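Local coordinates for mannosephosphate isomerase, putative (Archaeoglobus fulgidus, PDB 1ZX5), which probably catalyses the zinc-dependent interconversion of D-mannose 6-phosphate and D-fructose 6-phosphate, at residues L192-N197 with W201-K206; E143-L146 with D150-F153; E63-H68 with S81-L86. All blocks are in the same frame, centred on the assembly; numbering follows the deposited sequence.

In the fold
From the N terminus, contact 3 comes first. It closes a twelve-residue span: the end of helix 61-73 and the loop toward strand 85-92. Contact 2 follows and closes a three-residue loop at the end of helix 139-146. Contact 1 comes last and closes another three-residue loop, between strand 194-195 and helix 201-207. The three are in series, so none nests in or crosses another. Contacts 1 and 2 touch: Trp-201 probably hydrogen-bonds Glu-143, and the rings of Phe-196 and Phe-153 meet edge-to-face. Together they tie two helices to the sugar-binding loop. Contact 3 lies on the opposite side of the chain's centre from contact 2, about 40 Å away between centres.

Contact 1: residues L192-N197 with W201-K206. With ACY (acetic acid), chain H.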
loop_
_atom_site.group_PDB
_atom_site.type_symbol
_atom_site.label_atom_id
_atom_site.label_comp_id
_atom_site.label_asym_id
_atom_site.label_seq_id
_atom_site.Cartn_x
_atom_site.Cartn_y
_atom_site.Cartn_z
ATOM N N LEU A 192 -10.191 -6.584 -2.829
ATOM C CA LEU A 192 -10.832 -7.811 -2.341
ATOM C C LEU A 192 -10.239 -8.220 -1.002
ATOM O O LEU A 192 -9.023 -8.385 -0.875
ATOM C CB LEU A 192 -10.699 -8.972 -3.330
ATOM C CG LEU A 192 -11.496 -8.887 -4.624
ATOM C CD1 LEU A 192 -11.198 -10.104 -5.478
ATOM C CD2 LEU A 192 -12.996 -8.749 -4.354
ATOM N N ALA A 193 -11.106 -8.353 -0.007
ATOM C CA ALA A 193 -10.707 -8.766 1.329
ATOM C C ALA A 193 -11.884 -9.462 1.987
ATOM O O ALA A 193 -13.011 -8.973 1.923
ATOM C CB ALA A 193 -10.244 -7.545 2.170
ATOM N N TYR A 194 -11.616 -10.608 2.599
ATOM C CA TYR A 194 -12.653 -11.381 3.252
ATOM C C TYR A 194 -12.365 -11.468 4.729
ATOM O O TYR A 194 -11.304 -11.939 5.141
ATOM C CB TYR A 194 -12.750 -12.771 2.638
ATOM C CG TYR A 194 -12.894 -12.749 1.134
ATOM C CD1 TYR A 194 -13.924 -12.010 0.511
ATOM C CD2 TYR A 194 -12.014 -13.471 0.328
ATOM C CE1 TYR A 194 -14.060 -11.995 -0.885
ATOM C CE2 TYR A 194 -12.133 -13.464 -1.065
ATOM C CZ TYR A 194 -13.154 -12.726 -1.663
ATOM O OH TYR A 194 -13.275 -12.754 -3.040
ATOM N N PHE A 195 -13.318 -11.006 5.523
ATOM C CA PHE A 195 -13.127 -10.889 6.965
ATOM C C PHE A 195 -13.613 -12.135 7.682
ATOM O O PHE A 195 -14.468 -12.858 7.171
ATOM C CB PHE A 195 -13.811 -9.612 7.477
ATOM C CG PHE A 195 -13.044 -8.348 7.135
ATOM C CD1 PHE A 195 -12.199 -7.748 8.079
ATOM C CD2 PHE A 195 -13.145 -7.773 5.865
ATOM C CE1 PHE A 195 -11.458 -6.586 7.759
ATOM C CE2 PHE A 195 -12.420 -6.609 5.537
ATOM C CZ PHE A 195 -11.567 -6.017 6.480
ATOM N N PHE A 196 -13.056 -12.389 8.860
ATOM C CA PHE A 196 -13.465 -13.522 9.689
ATOM C C PHE A 196 -14.818 -13.272 10.362
ATOM O O PHE A 196 -14.896 -12.991 11.558
ATOM C CB PHE A 196 -12.383 -13.819 10.734
ATOM C CG PHE A 196 -11.238 -14.660 10.217
ATOM C CD1 PHE A 196 -10.799 -14.548 8.887
ATOM C CD2 PHE A 196 -10.582 -15.550 11.070
ATOM C CE1 PHE A 196 -9.728 -15.318 8.413
ATOM C CE2 PHE A 196 -9.502 -16.316 10.608
ATOM C CZ PHE A 196 -9.081 -16.205 9.278
ATOM N N ASN A 197 -15.887 -13.357 9.577
ATOM C CA ASN A 197 -17.240 -13.166 10.087
ATOM C C ASN A 197 -18.190 -14.008 9.263
ATOM O O ASN A 197 -17.802 -14.550 8.219
ATOM C CB ASN A 197 -17.656 -11.670 10.104
ATOM C CG ASN A 197 -17.618 -11.003 8.718
ATOM O OD1 ASN A 197 -17.989 -11.588 7.703
ATOM N ND2 ASN A 197 -17.191 -9.759 8.692
ATOM N N TRP A 201 -17.644 -15.718 5.450
ATOM C CA TRP A 201 -17.067 -17.021 5.776
ATOM C C TRP A 201 -16.943 -17.996 4.603
ATOM O O TRP A 201 -15.947 -18.708 4.508
ATOM C CB TRP A 201 -17.794 -17.707 6.949
ATOM C CG TRP A 201 -16.903 -18.754 7.557
ATOM C CD1 TRP A 201 -17.068 -20.113 7.500
ATOM C CD2 TRP A 201 -15.664 -18.528 8.251
ATOM N NE1 TRP A 201 -16.016 -20.745 8.135
ATOM C CE2 TRP A 201 -15.143 -19.797 8.604
ATOM C CE3 TRP A 201 -14.947 -17.376 8.616
ATOM C CZ2 TRP A 201 -13.938 -19.946 9.316
ATOM C CZ3 TRP A 201 -13.749 -17.524 9.325
ATOM C CH2 TRP A 201 -13.261 -18.798 9.668
ATOM N N GLU A 202 -17.941 -18.034 3.718
ATOM C CA GLU A 202 -17.866 -18.902 2.537
ATOM C C GLU A 202 -16.665 -18.580 1.650
ATOM O O GLU A 202 -16.079 -19.488 1.074
ATOM C CB GLU A 202 -19.154 -18.864 1.713
ATOM C CG GLU A 202 -20.332 -19.576 2.367
ATOM C CD GLU A 202 -20.092 -21.078 2.568
ATOM O OE1 GLU A 202 -19.866 -21.794 1.556
ATOM O OE2 GLU A 202 -20.136 -21.541 3.740
ATOM N N LYS A 203 -16.315 -17.292 1.552
ATOM C CA LYS A 203 -15.162 -16.839 0.787
ATOM C C LYS A 203 -13.866 -17.146 1.530
ATOM O O LYS A 203 -12.908 -17.599 0.924
ATOM C CB LYS A 203 -15.228 -15.331 0.482
ATOM C CG LYS A 203 -16.510 -14.817 -0.176
ATOM C CD LYS A 203 -16.730 -15.367 -1.566
ATOM C CE LYS A 203 -17.986 -14.757 -2.218
ATOM N NZ LYS A 203 -17.623 -13.594 -3.102
ATOM N N VAL A 204 -13.842 -16.876 2.834
ATOM C CA VAL A 204 -12.707 -17.204 3.697
ATOM C C VAL A 204 -12.301 -18.676 3.544
ATOM O O VAL A 204 -11.125 -18.975 3.346
ATOM C CB VAL A 204 -13.001 -16.888 5.202
ATOM C CG1 VAL A 204 -11.898 -17.431 6.105
ATOM C CG2 VAL A 204 -13.176 -15.386 5.417
ATOM N N LYS A 205 -13.275 -19.581 3.616
ATOM C CA LYS A 205 -13.011 -21.021 3.524
ATOM C C LYS A 205 -12.307 -21.419 2.226
ATOM O O LYS A 205 -11.454 -22.296 2.217
ATOM C CB LYS A 205 -14.309 -21.817 3.660
ATOM C CG LYS A 205 -14.895 -21.823 5.057
ATOM C CD LYS A 205 -15.972 -22.915 5.203
ATOM C CE LYS A 205 -17.199 -22.607 4.356
ATOM N NZ LYS A 205 -18.355 -23.525 4.643
ATOM N N LYS A 206 -12.668 -20.757 1.139
ATOM C CA LYS A 206 -12.083 -21.029 -0.168
ATOM C C LYS A 206 -10.657 -20.500 -0.401
ATOM O O LYS A 206 -9.956 -20.995 -1.282
ATOM C CB LYS A 206 -13.032 -20.518 -1.246
ATOM C CG LYS A 206 -14.271 -21.420 -1.354
ATOM C CD LYS A 206 -15.268 -20.866 -2.333
ATOM C CE LYS A 206 -16.470 -21.790 -2.494
ATOM N NZ LYS A 206 -17.592 -21.009 -3.114
HETATM C C ACY H . -16.504 -7.154 5.219
HETATM O O ACY H . -16.948 -7.775 6.210
HETATM O OXT ACY H . -16.142 -7.713 4.160
HETATM C CH3 ACY H . -16.390 -5.656 5.294
#
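Lys-203 lies across one face of the Tyr-194 ring. Its CB sits over the ring centre, 3.5 Å from the Tyr-194 centroid, in a CH-pi contact. CG moves toward the rim, 3.8 Å from Tyr-194 CE1. The chain then bends at chi2 (-65°), and the tip, NZ, forms a salt bridge with Glu-112. The same carboxylate oxygen takes a hydrogen bond from Tyr-194 OH, so the two polar ends share one anchor.

Val-204 fills the next position. Its CG2 touches Tyr-194 CB and packs on Phe-195 O at 3.3 Å. Its CG1 meets Phe-196 CE1 at 3.8 Å. Trp-201 points the edge of its six-membered ring at the face of Phe-196, with the planes at 86°. CZ3 leads this T-shaped pair, while NE1 is hydrogen-bonded to Glu-143.

On the loop, Asn-197 ND2 donates a nearly straight hydrogen bond to O of acetic acid, probably from the crystallisation liquor (3.2 Å, 167°). Asn-197 OD1 accepts from the backbone N of Asp-200. Phe-196 centres an inverse gamma turn, with Asn-197 N bonded to Phe-195 O. The arrangement is a strand-turn-helix connection, with the helix packed back on the strand it follows.

Contact 2: residues E143-L146 with D150-F153; sequences EEKL and DFDF. With LFR (beta-L-fructofuranose), chain B.
Lys-145 and Phe-151 mark the closest backbone approach, with CA atoms 6.1 Å apart where the chain turns back after helix 139-146. No direct hydrogen bond joins the two segments. One water bridges them: it donates to Lys-145 O and accepts from Phe-151 N, at 2.8 Å each.

The lysine stem runs obliquely over one face of the Phe-151 ring. Lys-145 CB is 3.7 Å from Phe-151 CD2, and CD makes a CH-pi contact 3.9 Å from the Phe-151 centroid. CE continues along the rim to CE1 and CZ. The stem bends at chi2 (-56°) and is extended beyond it, which keeps its methylenes along the ring. Phe-151 CG is anti to the backbone N (chi1 178°), and the ring reaches back to the helix. Its CB also packs on Lys-145 O.

The edge of Phe-151 stands over one face of Phe-153, with CD2 above the ring centre. Leu-146 CD2 meets Phe-153 CZ at 3.7 Å, crossing at about a right angle. Lys-145 CB touches the same ring, so it packs against both phenylalanines. With an alanine at Phe-151, the Lys-145 stem would probably lose the face it rests on and be freer to turn, and Phe-153 would lose the edge packed on its face.

The far side of the loop holds beta-L-fructofuranose. The sugar O4 donates to Asp-150 OD1 at 2.7 Å, and Phe-153 N makes a weak bond to O1. Gln-97, Thr-96 and Lys-154 also bind the sugar. A loop with two phenylalanines packs on the end of helix 139-146, and its other side forms part of the sugar pocket.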
loop_
_atom_site.group_PDB
_atom_site.type_symbol
_atom_site.label_atom_id
_atom_site.label_comp_id
_atom_site.label_asym_id
_atom_site.label_seq_id
_atom_site.Cartn_x
_atom_site.Cartn_y
_atom_site.Cartn_z
ATOM N N GLU A 143 -14.714 -21.938 12.765
ATOM C CA GLU A 143 -16.176 -21.755 12.730
ATOM C C GLU A 143 -16.856 -21.853 14.096
ATOM O O GLU A 143 -17.803 -21.118 14.361
ATOM C CB GLU A 143 -16.821 -22.762 11.780
ATOM C CG GLU A 143 -16.939 -22.266 10.372
ATOM C CD GLU A 143 -17.411 -23.342 9.402
ATOM O OE1 GLU A 143 -18.534 -23.858 9.587
ATOM O OE2 GLU A 143 -16.664 -23.654 8.446
ATOM N N GLU A 144 -16.389 -22.768 14.946
ATOM C CA GLU A 144 -16.851 -22.835 16.333
ATOM C C GLU A 144 -16.648 -21.495 17.025
ATOM O O GLU A 144 -17.527 -21.024 17.740
ATOM C CB GLU A 144 -16.116 -23.922 17.127
ATOM C CG GLU A 144 -16.457 -25.352 16.727
ATOM C CD GLU A 144 -17.952 -25.643 16.775
ATOM O OE1 GLU A 144 -18.493 -25.831 17.892
ATOM O OE2 GLU A 144 -18.582 -25.682 15.688
ATOM N N LYS A 145 -15.480 -20.893 16.801
ATOM C CA LYS A 145 -15.112 -19.628 17.424
ATOM C C LYS A 145 -15.998 -18.464 16.985
ATOM O O LYS A 145 -16.191 -17.523 17.748
ATOM C CB LYS A 145 -13.636 -19.306 17.167
ATOM C CG LYS A 145 -12.642 -20.324 17.729
ATOM C CD LYS A 145 -12.827 -20.531 19.224
ATOM C CE LYS A 145 -11.670 -21.319 19.826
ATOM N NZ LYS A 145 -11.883 -21.536 21.294
ATOM N N LEU A 146 -16.537 -18.530 15.767
ATOM C CA LEU A 146 -17.461 -17.513 15.261
ATOM C C LEU A 146 -18.742 -17.425 16.072
ATOM O O LEU A 146 -19.421 -16.400 16.054
ATOM C CB LEU A 146 -17.830 -17.771 13.799
ATOM C CG LEU A 146 -16.935 -17.324 12.642
ATOM C CD1 LEU A 146 -17.748 -17.425 11.363
ATOM C CD2 LEU A 146 -16.404 -15.909 12.829
ATOM N N ASP A 150 -17.232 -12.207 20.537
ATOM C CA ASP A 150 -16.125 -11.534 19.857
ATOM C C ASP A 150 -14.797 -12.245 20.114
ATOM O O ASP A 150 -13.870 -11.670 20.698
ATOM C CB ASP A 150 -16.068 -10.044 20.259
ATOM C CG ASP A 150 -14.939 -9.272 19.574
ATOM O OD1 ASP A 150 -14.678 -9.477 18.354
ATOM O OD2 ASP A 150 -14.312 -8.444 20.272
ATOM N N PHE A 151 -14.706 -13.499 19.673
ATOM C CA PHE A 151 -13.460 -14.234 19.802
ATOM C C PHE A 151 -12.326 -13.442 19.143
ATOM O O PHE A 151 -12.470 -12.962 18.015
ATOM C CB PHE A 151 -13.562 -15.641 19.202
ATOM C CG PHE A 151 -12.274 -16.405 19.281
ATOM C CD1 PHE A 151 -11.878 -17.003 20.480
ATOM C CD2 PHE A 151 -11.429 -16.484 18.179
ATOM C CE1 PHE A 151 -10.662 -17.685 20.572
ATOM C CE2 PHE A 151 -10.213 -17.162 18.259
ATOM C CZ PHE A 151 -9.832 -17.769 19.457
ATOM N N ASP A 152 -11.210 -13.295 19.849
ATOM C CA ASP A 152 -10.077 -12.560 19.311
ATOM C C ASP A 152 -9.268 -13.487 18.408
ATOM O O ASP A 152 -8.397 -14.217 18.879
ATOM C CB ASP A 152 -9.217 -11.980 20.451
ATOM C CG ASP A 152 -8.123 -11.030 19.956
ATOM O OD1 ASP A 152 -8.005 -10.796 18.737
ATOM O OD2 ASP A 152 -7.371 -10.505 20.800
ATOM N N PHE A 153 -9.575 -13.469 17.113
ATOM C CA PHE A 153 -8.864 -14.305 16.136
ATOM C C PHE A 153 -7.385 -13.946 15.976
ATOM O O PHE A 153 -6.590 -14.781 15.529
ATOM C CB PHE A 153 -9.559 -14.265 14.772
ATOM C CG PHE A 153 -10.848 -15.040 14.720
ATOM C CD1 PHE A 153 -10.836 -16.426 14.564
ATOM C CD2 PHE A 153 -12.066 -14.386 14.838
ATOM C CE1 PHE A 153 -12.020 -17.152 14.517
ATOM C CE2 PHE A 153 -13.259 -15.095 14.789
ATOM C CZ PHE A 153 -13.238 -16.489 14.627
HETATM C C1 LFR B . -11.040 -9.787 16.603
HETATM C C2 LFR B . -10.745 -8.291 16.816
HETATM C C3 LFR B . -11.858 -7.437 16.199
HETATM C C4 LFR B . -12.539 -6.702 17.332
HETATM C C5 LFR B . -11.814 -7.120 18.608
HETATM C C6 LFR B . -11.246 -5.910 19.350
HETATM O O1 LFR B . -10.089 -10.461 15.765
HETATM O O2 LFR B . -9.464 -7.899 16.269
HETATM O O3 LFR B . -11.353 -6.451 15.304
HETATM O O4 LFR B . -13.911 -7.105 17.354
HETATM O O5 LFR B . -10.769 -8.038 18.235
HETATM O O6 LFR B . -10.966 -6.183 20.734
HETATM O O HOH W 1 -16.613 -14.719 17.963
#

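Contact 3: residues E63-H68 with S81-L86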
loop_
_atom_site.group_PDB
_atom_site.type_symbol
_atom_site.label_atom_id
_atom_site.label_comp_id
_atom_site.label_asym_id
_atom_site.label_seq_id
_atom_site.Cartn_x
_atom_site.Cartn_y
_atom_site.Cartn_z
ATOM N N GLU A 63 -8.139 8.898 -16.262
ATOM C CA GLU A 63 -7.891 9.617 -17.503
ATOM C C GLU A 63 -6.388 9.619 -17.784
ATOM O O GLU A 63 -5.957 9.197 -18.859
ATOM C CB GLU A 63 -8.443 11.047 -17.438
ATOM C CG GLU A 63 -8.466 11.775 -18.781
ATOM C CD GLU A 63 -9.116 13.151 -18.705
ATOM O OE1 GLU A 63 -10.256 13.255 -18.201
ATOM O OE2 GLU A 63 -8.494 14.130 -19.164
ATOM N N LEU A 64 -5.596 10.051 -16.802
ATOM C CA LEU A 64 -4.135 10.109 -16.976
ATOM C C LEU A 64 -3.567 8.786 -17.518
ATOM O O LEU A 64 -2.785 8.784 -18.465
ATOM C CB LEU A 64 -3.426 10.517 -15.671
ATOM C CG LEU A 64 -1.899 10.658 -15.781
ATOM C CD1 LEU A 64 -1.499 11.947 -16.516
ATOM C CD2 LEU A 64 -1.234 10.587 -14.429
ATOM N N PHE A 65 -3.991 7.671 -16.931
ATOM C CA PHE A 65 -3.493 6.368 -17.336
ATOM C C PHE A 65 -3.960 5.946 -18.741
ATOM O O PHE A 65 -3.176 5.395 -19.511
ATOM C CB PHE A 65 -3.821 5.296 -16.287
ATOM C CG PHE A 65 -3.202 3.957 -16.578
ATOM C CD1 PHE A 65 -1.836 3.754 -16.400
ATOM C CD2 PHE A 65 -3.976 2.906 -17.047
ATOM C CE1 PHE A 65 -1.251 2.514 -16.674
ATOM C CE2 PHE A 65 -3.402 1.663 -17.328
ATOM C CZ PHE A 65 -2.036 1.465 -17.131
ATOM N N SER A 66 -5.216 6.210 -19.098
ATOM C CA SER A 66 -5.659 5.851 -20.448
ATOM C C SER A 66 -4.948 6.678 -21.539
ATOM O O SER A 66 -4.691 6.169 -22.625
ATOM C CB SER A 66 -7.191 5.897 -20.593
ATOM O OG SER A 66 -7.694 7.204 -20.388
ATOM N N LYS A 67 -4.600 7.927 -21.231
ATOM C CA LYS A 67 -3.905 8.800 -22.187
ATOM C C LYS A 67 -2.380 8.658 -22.210
ATOM O O LYS A 67 -1.760 8.937 -23.234
ATOM C CB LYS A 67 -4.256 10.267 -21.944
ATOM C CG LYS A 67 -5.695 10.608 -22.242
ATOM C CD LYS A 67 -5.990 12.081 -21.998
ATOM C CE LYS A 67 -7.472 12.368 -22.270
ATOM N NZ LYS A 67 -7.753 13.827 -22.433
ATOM N N HIS A 68 -1.777 8.239 -21.095
ATOM C CA HIS A 68 -0.315 8.319 -20.938
ATOM C C HIS A 68 0.311 7.035 -20.414
ATOM O O HIS A 68 1.427 7.025 -19.883
ATOM C CB HIS A 68 0.056 9.514 -20.050
ATOM C CG HIS A 68 -0.390 10.827 -20.612
ATOM N ND1 HIS A 68 0.204 11.402 -21.716
ATOM C CD2 HIS A 68 -1.389 11.663 -20.240
ATOM C CE1 HIS A 68 -0.404 12.543 -21.993
ATOM N NE2 HIS A 68 -1.372 12.726 -21.113
ATOM N N SER A 81 -1.328 -4.174 -18.353
ATOM C CA SER A 81 -2.308 -3.511 -19.213
ATOM C C SER A 81 -3.314 -2.674 -18.417
ATOM O O SER A 81 -3.897 -1.723 -18.959
ATOM C CB SER A 81 -3.023 -4.511 -20.130
ATOM O OG SER A 81 -3.651 -5.528 -19.375
ATOM N N LYS A 82 -3.541 -3.036 -17.154
ATOM C CA LYS A 82 -4.322 -2.198 -16.243
ATOM C C LYS A 82 -3.373 -1.563 -15.240
ATOM O O LYS A 82 -2.264 -2.060 -15.034
ATOM C CB LYS A 82 -5.377 -3.012 -15.482
ATOM C CG LYS A 82 -6.268 -3.894 -16.353
ATOM C CD LYS A 82 -7.355 -4.579 -15.506
ATOM C CE LYS A 82 -8.052 -5.709 -16.288
ATOM N NZ LYS A 82 -8.115 -5.393 -17.753
ATOM N N PHE A 83 -3.818 -0.483 -14.603
ATOM C CA PHE A 83 -3.004 0.175 -13.601
ATOM C C PHE A 83 -2.636 -0.846 -12.513
ATOM O O PHE A 83 -3.517 -1.469 -11.931
ATOM C CB PHE A 83 -3.698 1.411 -13.027
ATOM C CG PHE A 83 -2.774 2.309 -12.259
ATOM C CD1 PHE A 83 -2.028 3.285 -12.917
ATOM C CD2 PHE A 83 -2.639 2.173 -10.877
ATOM C CE1 PHE A 83 -1.162 4.113 -12.216
ATOM C CE2 PHE A 83 -1.777 2.996 -10.161
ATOM C CZ PHE A 83 -1.033 3.975 -10.831
ATOM N N PRO A 84 -1.326 -1.052 -12.292
ATOM C CA PRO A 84 -0.808 -2.213 -11.566
ATOM C C PRO A 84 -0.906 -2.226 -10.033
ATOM O O PRO A 84 -0.856 -3.305 -9.437
ATOM C CB PRO A 84 0.653 -2.263 -12.011
ATOM C CG PRO A 84 1.001 -0.848 -12.335
ATOM C CD PRO A 84 -0.246 -0.189 -12.816
ATOM N N ILE A 85 -1.053 -1.065 -9.400
ATOM C CA ILE A 85 -0.949 -0.981 -7.944
ATOM C C ILE A 85 -1.959 -0.035 -7.300
ATOM O O ILE A 85 -2.538 0.841 -7.960
ATOM C CB ILE A 85 0.509 -0.571 -7.457
ATOM C CG1 ILE A 85 0.928 0.799 -8.021
ATOM C CG2 ILE A 85 1.554 -1.659 -7.799
ATOM C CD1 ILE A 85 2.269 1.356 -7.430
ATOM N N LEU A 86 -2.136 -0.208 -5.992
ATOM C CA LEU A 86 -2.863 0.742 -5.174
ATOM C C LEU A 86 -1.999 1.061 -3.956
ATOM O O LEU A 86 -1.517 0.152 -3.266
ATOM C CB LEU A 86 -4.231 0.171 -4.747
ATOM C CG LEU A 86 -5.068 0.967 -3.727
ATOM C CD1 LEU A 86 -5.382 2.394 -4.197
ATOM C CD2 LEU A 86 -6.360 0.239 -3.425
#
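Phe-65 and Phe-83 form an edge-to-face aromatic pair. The edge of Phe-83 points at the face of Phe-65, with the planes at 86° and the centroids 5.4 Å apart. The leading atom is Phe-83 CD1, which lies 3.5 Å from Phe-65 CD1. Both rings have CG anti to the backbone N. In Phe-65 (chi1 -174°) this carries the ring out from helix 61-73 toward the 81-86 segment.

A CH-pi contact adds to the pair. Phe-83 CB stands almost straight above the Phe-65 ring, 4.2 Å from its centroid.

Backbone atoms make the next group. Phe-83 N is 3.5 Å from Phe-65 CE2. The same CE2 is 3.8 Å from Ser-81 O, which lies at the ring edge near its plane. Lys-82 C approaches Phe-65 CZ obliquely.

Within the helix, Glu-63 O accepts from Lys-67 N and also from Ser-66 OG, the latter at 3.1 Å and tilted from the carbonyl plane.

Outside the pair, Leu-72 and Leu-73 of the same helix touch Phe-65. Phe-83 also packs on Met-61, Ala-44 and Met-249.

No hydrogen bond or salt bridge joins the two segments. The chemistry implies that one aromatic side chain docks the helix on the lead-in to strand 85-92, by ring packing and dispersion.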